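Side-chain contacts in chloramphenicol acetyltransferase (Aliivibrio fischeri, PDB 6PXA), which probably transfers an acetyl group from acetyl-CoA to chloramphenicol, giving chloramphenicol 3-acetate, and can bind the bile acid taurocholic acid: residues P160-V165 and V171-D176; Q91-D96 and T100-K105; K40-Q45 and A83-A88. All blocks are in the same frame, centred on the assembly; numbering follows the deposited sequence.

Contact 1 of 3, residues P160-V165 and V171-D176; sequences PYSVVV and VKKRFD
Tyr161 lays its ring obliquely against the guanidinium of Arg174, the two planes 34° apart, with Arg174 NH1 3.3 Å from Tyr161 CE1. Arginine suits the place because it can lie against an aromatic ring while its nitrogens serve acceptors around it: NH1 reaches Gly145 O of the same chain, and NE bonds Ala95 O of a second subunit. A bend at chi3 (65°) turns the chain of Arg174 over toward the tyrosine. Tyr161 CD1 lies at the edge of the Phe175 ring, 3.8 Å from Phe175 CE2, with the ring planes 64° apart.

Beside the rings the backbones hold together through Arg174 N to Tyr161 O (2.8 Å), Val163 N to Lys172 O and Val171 N to Val163 O. Branched valines fill the other end: the side chains of Val163 and Val171 cross obliquely, touching through Val163 CG1 and Val171 CG2 at 3.7 Å, whereas those of Val165 and Val171 cross at about a right angle. Lys172 runs beside Val163, using its aliphatic CG, and Lys173 carries its amine to Glu177 in a salt bridge. Strands 162-165 and 169-173 thus form an antiparallel beta hairpin at the edge of the mixed sheet, beyond the parallel coils of the left-handed beta-helix, the fold of hexapeptide-repeat acyltransferases.

Contact 2 of 3, residues Q91-D96 and T100-K105; sequences QGHRAD and TFPFSK. With TCH (taurocholic acid), chain R.
The backbones of His93 and Thr100 come within 4.7 Å at their CA atoms, bringing together two irregular parts of one long loop, and Pro102 centres an inverse gamma turn just beyond. Across this approach His93 ND1 donates to Thr100 O at 2.8 Å, the acceptor lying near the ring plane and the donor tilted 17° from the carbonyl plane. This bond restricts the rotation of the imidazole, which also stacks on Trp129 of the third subunit. Obliquely to that ring, Pro102 CD packs 4.0 Å from His93 CE1. Thr100 CG2 touches Arg94 O, while Arg94 grips Asp96 side-on, NE to OD1 and NH2 to OD2 (2.8 Å), both carboxylate oxygens being met on the syn side.

Pro102 also touches the bile acid through CG, 3.5 Å from C16 of the steroid, a rigid apolar surface against an apolar ring. Gly92, with no side chain, lets its backbone N lie 3.9 Å from C6 of the steroid. At the sulfonate, Ser104 N donates to O1S at 2.9 Å and Ser104 OG to O2S at 3.0 Å, while O1S also lies at the edge of the Phe101 ring. The same Ser104 OG is the N-cap of helix 105-108, bonded to Glu107 N. Together with Leu11 O of the third subunit, which also bonds the ligand, the loop forms part of a taurocholate pocket at a subunit interface.

Contact 3 of 3, residues K40-Q45 and A83-A88; sequences KTFEEQ and ATFMMA
The ring of Phe42 receives Phe85 at its edge, near its own plane: Phe85 CE2 lies 3.9 Å from Phe42 CE1 and 4.0 Å from Phe42 CZ. Relative to the Phe85 ring the approach is oblique, so one corner of Phe85, CE2, meets the CE1-CZ side of Phe42 and the two rings do not overlap. Phe42 reaches across because its CG stands anti to the backbone N (chi1 -179°), which carries the ring from the helix toward the strand. Tyr33, Leu16, Val47 and Ile73 also pack on it, while Phe85 rests on Leu71 and Ile136; large apolar rings suit this buried ground between successive coils. Phe85 belongs to strand 84-86, one rung of a parallel sheet of the left-handed beta-helix, and its backbone bonds to Ala46 and Arg48 join it to the rung that follows helix 42-46.

That helix begins with a capping box. Glu44 N donates to Thr41 OG1 at 3.3 Å, and Thr41 N returns a bond to Glu44 OE1 at 3.0 Å, meeting the oxygen from above the carboxylate plane. Threonine offers a short hydroxyl for the N-H of Glu44, three residues on, and glutamate is long enough to reach back. On the strand, Thr84 OG1 is bonded to Gly82 O, just before it.

Contact 3 comes first along the chain, then contact 2, then contact 1, and none encloses another. Contact 3 lies with its centre about 9 Å from the chain centre, on the parallel sheet that includes strands 47-48 and 84-86. The chain leaves strand 84-86 directly into the loop of contact 2, whose centre is about 23 Å away. Contact 1 closes the series in the hairpin of the mixed sheet that ends in strand 169-173, about 25 Å from contact 3 and 37 Å from contact 2, centre to centre. Although far apart within one subunit, the hairpin of one subunit and the loop of another are brought together at the interface between subunits.

Contact 1 of 3, residues P160-V165 and V171-D176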
# COMPACT_ATOMS: atom_id res chain seq x y z
N PRO B 160 22.64 5.79 -8.52
CA PRO B 160 22.64 7.18 -8.03
C PRO B 160 21.87 8.12 -8.94
O PRO B 160 22.01 8.08 -10.17
CB PRO B 160 24.13 7.55 -8.00
CG PRO B 160 24.85 6.26 -7.96
CD PRO B 160 24.00 5.25 -8.66
N TYR B 161 21.08 8.99 -8.32
CA TYR B 161 20.32 10.05 -8.99
C TYR B 161 19.27 9.49 -9.94
O TYR B 161 18.79 10.20 -10.84
CB TYR B 161 21.26 11.02 -9.72
CG TYR B 161 22.04 11.84 -8.73
CD1 TYR B 161 21.49 12.98 -8.15
CD2 TYR B 161 23.30 11.44 -8.32
CE1 TYR B 161 22.19 13.72 -7.23
CE2 TYR B 161 24.01 12.16 -7.39
CZ TYR B 161 23.45 13.29 -6.85
OH TYR B 161 24.18 13.98 -5.93
N SER B 162 18.90 8.22 -9.74
CA SER B 162 17.75 7.63 -10.41
C SER B 162 16.44 8.04 -9.72
O SER B 162 16.37 8.23 -8.50
CB SER B 162 17.88 6.10 -10.42
OG SER B 162 18.82 5.67 -11.38
N VAL B 163 15.37 8.13 -10.52
CA VAL B 163 14.00 8.25 -10.01
C VAL B 163 13.27 6.94 -10.30
O VAL B 163 13.17 6.53 -11.46
CB VAL B 163 13.27 9.43 -10.66
CG1 VAL B 163 11.88 9.63 -10.03
CG2 VAL B 163 14.11 10.68 -10.57
N VAL B 164 12.73 6.31 -9.26
CA VAL B 164 12.18 4.96 -9.37
C VAL B 164 10.80 4.94 -8.75
O VAL B 164 10.62 5.43 -7.62
CB VAL B 164 13.10 3.90 -8.72
CG1 VAL B 164 12.65 2.46 -9.07
CG2 VAL B 164 14.56 4.13 -9.12
N VAL B 165 9.83 4.39 -9.47
CA VAL B 165 8.45 4.29 -8.98
C VAL B 165 7.97 2.85 -9.18
O VAL B 165 8.56 2.07 -9.92
CB VAL B 165 7.47 5.25 -9.70
CG1 VAL B 165 7.98 6.69 -9.64
CG2 VAL B 165 7.34 4.87 -11.17
N VAL B 171 12.22 5.87 -14.03
CA VAL B 171 11.52 6.73 -14.98
C VAL B 171 12.41 7.83 -15.56
O VAL B 171 12.08 8.37 -16.62
CB VAL B 171 10.25 7.36 -14.37
CG1 VAL B 171 9.36 6.29 -13.80
CG2 VAL B 171 10.62 8.38 -13.31
N LYS B 172 13.51 8.17 -14.89
CA LYS B 172 14.48 9.13 -15.39
C LYS B 172 15.66 9.17 -14.43
O LYS B 172 15.62 8.61 -13.33
CB LYS B 172 13.91 10.54 -15.52
CG LYS B 172 13.37 11.12 -14.23
CD LYS B 172 12.95 12.57 -14.42
CE LYS B 172 14.15 13.40 -14.87
NZ LYS B 172 13.95 14.87 -14.68
N LYS B 173 16.72 9.83 -14.88
CA LYS B 173 17.83 10.25 -14.04
C LYS B 173 17.75 11.76 -13.87
O LYS B 173 17.40 12.47 -14.81
CB LYS B 173 19.18 9.82 -14.65
CG LYS B 173 19.31 8.30 -14.75
CD LYS B 173 20.76 7.86 -14.93
CE LYS B 173 21.41 7.54 -13.60
NZ LYS B 173 22.82 7.07 -13.74
N ARG B 174 18.02 12.25 -12.66
CA ARG B 174 17.78 13.68 -12.39
C ARG B 174 18.67 14.56 -13.26
O ARG B 174 18.26 15.66 -13.64
CB ARG B 174 18.02 13.98 -10.91
CG ARG B 174 16.97 13.39 -9.95
CD ARG B 174 17.46 13.43 -8.51
NE ARG B 174 17.63 14.79 -8.00
CZ ARG B 174 18.37 15.13 -6.94
NH1 ARG B 174 19.04 14.22 -6.25
NH2 ARG B 174 18.44 16.39 -6.57
N PHE B 175 19.89 14.11 -13.56
CA PHE B 175 20.85 14.90 -14.33
C PHE B 175 21.54 14.04 -15.38
O PHE B 175 21.47 12.80 -15.35
CB PHE B 175 21.90 15.55 -13.41
CG PHE B 175 21.30 16.24 -12.22
CD1 PHE B 175 20.72 17.48 -12.36
CD2 PHE B 175 21.31 15.63 -10.98
CE1 PHE B 175 20.17 18.13 -11.27
CE2 PHE B 175 20.75 16.26 -9.88
CZ PHE B 175 20.17 17.52 -10.03
N ASP B 176 22.21 14.71 -16.32
CA ASP B 176 23.05 14.02 -17.30
C ASP B 176 24.18 13.26 -16.61
O ASP B 176 24.61 13.60 -15.51
CB ASP B 176 23.64 15.03 -18.29
CG ASP B 176 22.66 16.12 -18.63
OD1 ASP B 176 22.01 16.63 -17.69
OD2 ASP B 176 22.55 16.47 -19.83

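Contact 2 of 3, residues Q91-D96 and T100-K105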
# COMPACT_ATOMS: atom_id res chain seq x y z
N GLN B 91 13.09 -13.94 6.44
CA GLN B 91 12.32 -14.28 7.64
C GLN B 91 12.07 -15.79 7.77
O GLN B 91 11.03 -16.22 8.27
CB GLN B 91 11.00 -13.52 7.68
CG GLN B 91 11.17 -12.02 7.71
CD GLN B 91 9.83 -11.27 7.79
OE1 GLN B 91 8.82 -11.81 8.26
NE2 GLN B 91 9.83 -10.02 7.34
N GLY B 92 13.04 -16.61 7.34
CA GLY B 92 12.97 -18.05 7.50
C GLY B 92 12.23 -18.81 6.41
O GLY B 92 12.14 -20.04 6.50
N HIS B 93 11.70 -18.12 5.40
CA HIS B 93 10.93 -18.75 4.32
C HIS B 93 11.85 -19.01 3.14
O HIS B 93 12.37 -18.05 2.55
CB HIS B 93 9.77 -17.83 3.87
CG HIS B 93 8.84 -17.44 4.97
ND1 HIS B 93 7.83 -18.26 5.42
CD2 HIS B 93 8.77 -16.31 5.71
CE1 HIS B 93 7.18 -17.65 6.40
NE2 HIS B 93 7.73 -16.47 6.60
N ARG B 94 12.04 -20.29 2.77
CA ARG B 94 12.97 -20.64 1.69
C ARG B 94 12.15 -21.04 0.48
O ARG B 94 11.56 -22.13 0.46
CB ARG B 94 13.93 -21.78 2.09
CG ARG B 94 14.86 -21.43 3.21
CD ARG B 94 16.30 -21.00 2.81
NE ARG B 94 16.95 -21.75 1.73
CZ ARG B 94 18.18 -22.26 1.78
NH1 ARG B 94 18.91 -22.17 2.90
NH2 ARG B 94 18.67 -22.88 0.72
N ALA B 95 12.12 -20.16 -0.53
CA ALA B 95 11.45 -20.50 -1.77
C ALA B 95 12.07 -21.71 -2.45
O ALA B 95 11.37 -22.42 -3.18
CB ALA B 95 11.45 -19.29 -2.73
N ASP B 96 13.36 -21.99 -2.20
CA ASP B 96 14.04 -23.10 -2.84
C ASP B 96 13.95 -24.40 -2.05
O ASP B 96 14.37 -25.44 -2.55
CB ASP B 96 15.51 -22.76 -3.11
CG ASP B 96 16.28 -22.43 -1.85
OD1 ASP B 96 15.70 -21.90 -0.89
OD2 ASP B 96 17.48 -22.70 -1.81
N THR B 100 7.73 -23.38 2.10
CA THR B 100 8.06 -22.10 2.71
C THR B 100 7.60 -22.01 4.15
O THR B 100 7.81 -20.99 4.81
CB THR B 100 7.43 -20.95 1.90
OG1 THR B 100 6.01 -21.13 1.85
CG2 THR B 100 7.99 -20.98 0.48
N PHE B 101 6.96 -23.03 4.65
CA PHE B 101 6.39 -22.94 5.99
C PHE B 101 7.47 -23.10 7.07
O PHE B 101 8.29 -24.02 6.99
CB PHE B 101 5.32 -23.99 6.18
CG PHE B 101 4.53 -23.81 7.43
CD1 PHE B 101 3.43 -22.96 7.45
CD2 PHE B 101 4.88 -24.46 8.59
CE1 PHE B 101 2.70 -22.78 8.59
CE2 PHE B 101 4.16 -24.29 9.75
CZ PHE B 101 3.06 -23.42 9.75
N PRO B 102 7.43 -22.28 8.14
CA PRO B 102 8.47 -22.35 9.20
C PRO B 102 8.07 -23.29 10.33
O PRO B 102 7.70 -22.88 11.45
CB PRO B 102 8.56 -20.89 9.65
CG PRO B 102 7.11 -20.38 9.48
CD PRO B 102 6.53 -21.13 8.32
N PHE B 103 8.13 -24.59 10.03
CA PHE B 103 7.79 -25.62 11.01
C PHE B 103 8.53 -25.38 12.32
O PHE B 103 9.74 -25.13 12.34
CB PHE B 103 8.13 -27.01 10.47
CG PHE B 103 7.67 -27.27 9.05
CD1 PHE B 103 6.35 -27.66 8.80
CD2 PHE B 103 8.56 -27.20 7.98
CE1 PHE B 103 5.91 -27.92 7.50
CE2 PHE B 103 8.16 -27.46 6.68
CZ PHE B 103 6.80 -27.82 6.43
N SER B 104 7.80 -25.46 13.43
CA SER B 104 8.42 -25.39 14.74
C SER B 104 8.91 -26.76 15.18
O SER B 104 8.25 -27.79 14.95
CB SER B 104 7.45 -24.81 15.77
OG SER B 104 6.41 -25.72 16.06
N LYS B 105 10.07 -26.79 15.83
CA LYS B 105 10.50 -28.04 16.43
C LYS B 105 9.51 -28.50 17.49
O LYS B 105 9.29 -29.70 17.67
CB LYS B 105 11.90 -27.89 17.02
CG LYS B 105 12.97 -27.72 15.97
CD LYS B 105 14.37 -27.93 16.53
CE LYS B 105 15.41 -27.85 15.44
NZ LYS B 105 16.77 -28.19 15.96
C1 TCH R . 13.78 -13.66 13.89
C2 TCH R . 14.04 -14.55 15.18
C3 TCH R . 15.05 -15.68 14.87
O3 TCH R . 15.17 -16.50 15.97
C4 TCH R . 14.62 -16.55 13.62
C5 TCH R . 14.34 -15.67 12.37
C6 TCH R . 13.85 -16.55 11.19
C7 TCH R . 12.36 -17.08 11.34
O7 TCH R . 12.30 -18.10 12.28
C8 TCH R . 11.38 -15.96 11.73
C9 TCH R . 11.94 -15.18 12.99
C10 TCH R . 13.32 -14.54 12.71
C11 TCH R . 10.88 -14.16 13.45
C12 TCH R . 9.55 -14.69 13.65
O12 TCH R . 9.44 -15.46 14.83
C13 TCH R . 9.03 -15.64 12.41
C14 TCH R . 9.97 -16.57 12.13
C15 TCH R . 9.34 -17.39 10.91
C16 TCH R . 7.95 -17.55 11.34
C17 TCH R . 7.75 -16.63 12.55
C18 TCH R . 8.76 -14.73 11.20
C19 TCH R . 13.26 -13.63 11.49
O1S TCH R . 4.88 -25.30 13.21
C20 TCH R . 6.44 -15.99 12.47
C21 TCH R . 6.15 -14.93 13.58
C22 TCH R . 5.43 -17.16 12.62
C23 TCH R . 5.31 -17.72 14.03
C24 TCH R . 4.37 -18.91 13.98
N24 TCH R . 4.91 -20.24 13.79
O24 TCH R . 3.19 -18.77 14.07
C25 TCH R . 4.00 -21.35 13.72
C26 TCH R . 4.74 -22.53 13.10
S26 TCH R . 4.05 -24.02 13.83
O2S TCH R . 4.13 -23.83 15.46
O3S TCH R . 2.49 -24.20 13.34

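Contact 3 of 3, residues K40-Q45 and A83-A88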
# COMPACT_ATOMS: atom_id res chain seq x y z
N LYS B 40 3.44 6.61 14.38
CA LYS B 40 4.45 6.06 15.28
C LYS B 40 5.85 6.51 14.87
O LYS B 40 6.06 7.05 13.78
CB LYS B 40 4.33 4.54 15.31
CG LYS B 40 3.08 4.02 16.03
CD LYS B 40 2.86 2.54 15.69
CE LYS B 40 1.62 1.96 16.36
NZ LYS B 40 1.87 1.65 17.80
N THR B 41 6.82 6.28 15.77
CA THR B 41 8.19 6.68 15.49
C THR B 41 8.79 5.85 14.36
O THR B 41 8.33 4.75 14.03
CB THR B 41 9.11 6.48 16.70
OG1 THR B 41 9.23 5.07 16.97
CG2 THR B 41 8.59 7.20 17.95
N PHE B 42 9.88 6.39 13.81
CA PHE B 42 10.62 5.72 12.76
C PHE B 42 10.98 4.29 13.14
O PHE B 42 10.78 3.35 12.35
CB PHE B 42 11.88 6.55 12.46
CG PHE B 42 12.75 5.98 11.37
CD1 PHE B 42 12.37 6.09 10.06
CD2 PHE B 42 13.97 5.40 11.67
CE1 PHE B 42 13.16 5.58 9.05
CE2 PHE B 42 14.78 4.89 10.67
CZ PHE B 42 14.37 4.98 9.35
N GLU B 43 11.50 4.08 14.36
CA GLU B 43 11.94 2.74 14.76
C GLU B 43 10.80 1.79 15.08
O GLU B 43 11.01 0.58 15.09
CB GLU B 43 12.88 2.80 15.98
CG GLU B 43 14.26 3.29 15.61
CD GLU B 43 15.27 3.07 16.74
OE1 GLU B 43 15.07 3.61 17.84
OE2 GLU B 43 16.25 2.34 16.51
N GLU B 44 9.59 2.28 15.33
CA GLU B 44 8.53 1.34 15.63
C GLU B 44 7.61 1.07 14.46
O GLU B 44 6.86 0.09 14.51
CB GLU B 44 7.73 1.79 16.85
CG GLU B 44 7.05 3.09 16.72
CD GLU B 44 6.65 3.66 18.07
OE1 GLU B 44 5.89 4.65 18.10
OE2 GLU B 44 7.09 3.11 19.10
N GLN B 45 7.69 1.85 13.38
CA GLN B 45 6.72 1.81 12.28
C GLN B 45 7.38 1.66 10.92
O GLN B 45 6.89 0.90 10.08
CB GLN B 45 5.89 3.12 12.33
CG GLN B 45 4.85 3.29 11.24
CD GLN B 45 3.69 2.34 11.40
OE1 GLN B 45 3.38 1.92 12.50
NE2 GLN B 45 3.05 1.99 10.29
N ALA B 83 6.92 5.26 4.86
CA ALA B 83 7.97 4.53 4.19
C ALA B 83 8.45 3.38 5.08
O ALA B 83 8.46 3.48 6.30
CB ALA B 83 9.12 5.48 3.83
N THR B 84 8.76 2.25 4.46
CA THR B 84 8.98 1.01 5.19
C THR B 84 10.26 0.34 4.72
O THR B 84 10.48 0.17 3.51
CB THR B 84 7.79 0.05 5.02
OG1 THR B 84 6.62 0.64 5.60
CG2 THR B 84 8.06 -1.26 5.73
N PHE B 85 11.12 -0.01 5.68
CA PHE B 85 12.32 -0.81 5.45
C PHE B 85 12.07 -2.22 6.00
O PHE B 85 11.91 -2.41 7.21
CB PHE B 85 13.53 -0.16 6.11
CG PHE B 85 13.80 1.22 5.59
CD1 PHE B 85 14.54 1.41 4.44
CD2 PHE B 85 13.27 2.33 6.24
CE1 PHE B 85 14.76 2.68 3.94
CE2 PHE B 85 13.48 3.61 5.75
CZ PHE B 85 14.24 3.78 4.59
N MET B 86 12.04 -3.19 5.10
CA MET B 86 11.80 -4.56 5.53
C MET B 86 13.14 -5.22 5.86
O MET B 86 14.00 -5.33 4.98
CB MET B 86 11.06 -5.34 4.45
CG MET B 86 9.67 -4.73 4.14
SD MET B 86 8.43 -4.94 5.40
CE MET B 86 7.95 -6.64 5.04
N MET B 87 13.31 -5.63 7.11
CA MET B 87 14.57 -6.24 7.51
C MET B 87 14.32 -7.74 7.69
O MET B 87 13.26 -8.25 7.33
CB MET B 87 15.12 -5.54 8.74
CG MET B 87 15.36 -4.01 8.54
SD MET B 87 16.35 -3.61 7.08
CE MET B 87 18.00 -4.14 7.63
N ALA B 88 15.34 -8.44 8.23
CA ALA B 88 15.29 -9.87 8.55
C ALA B 88 15.24 -10.77 7.32
O ALA B 88 14.77 -11.91 7.41
CB ALA B 88 14.12 -10.21 9.49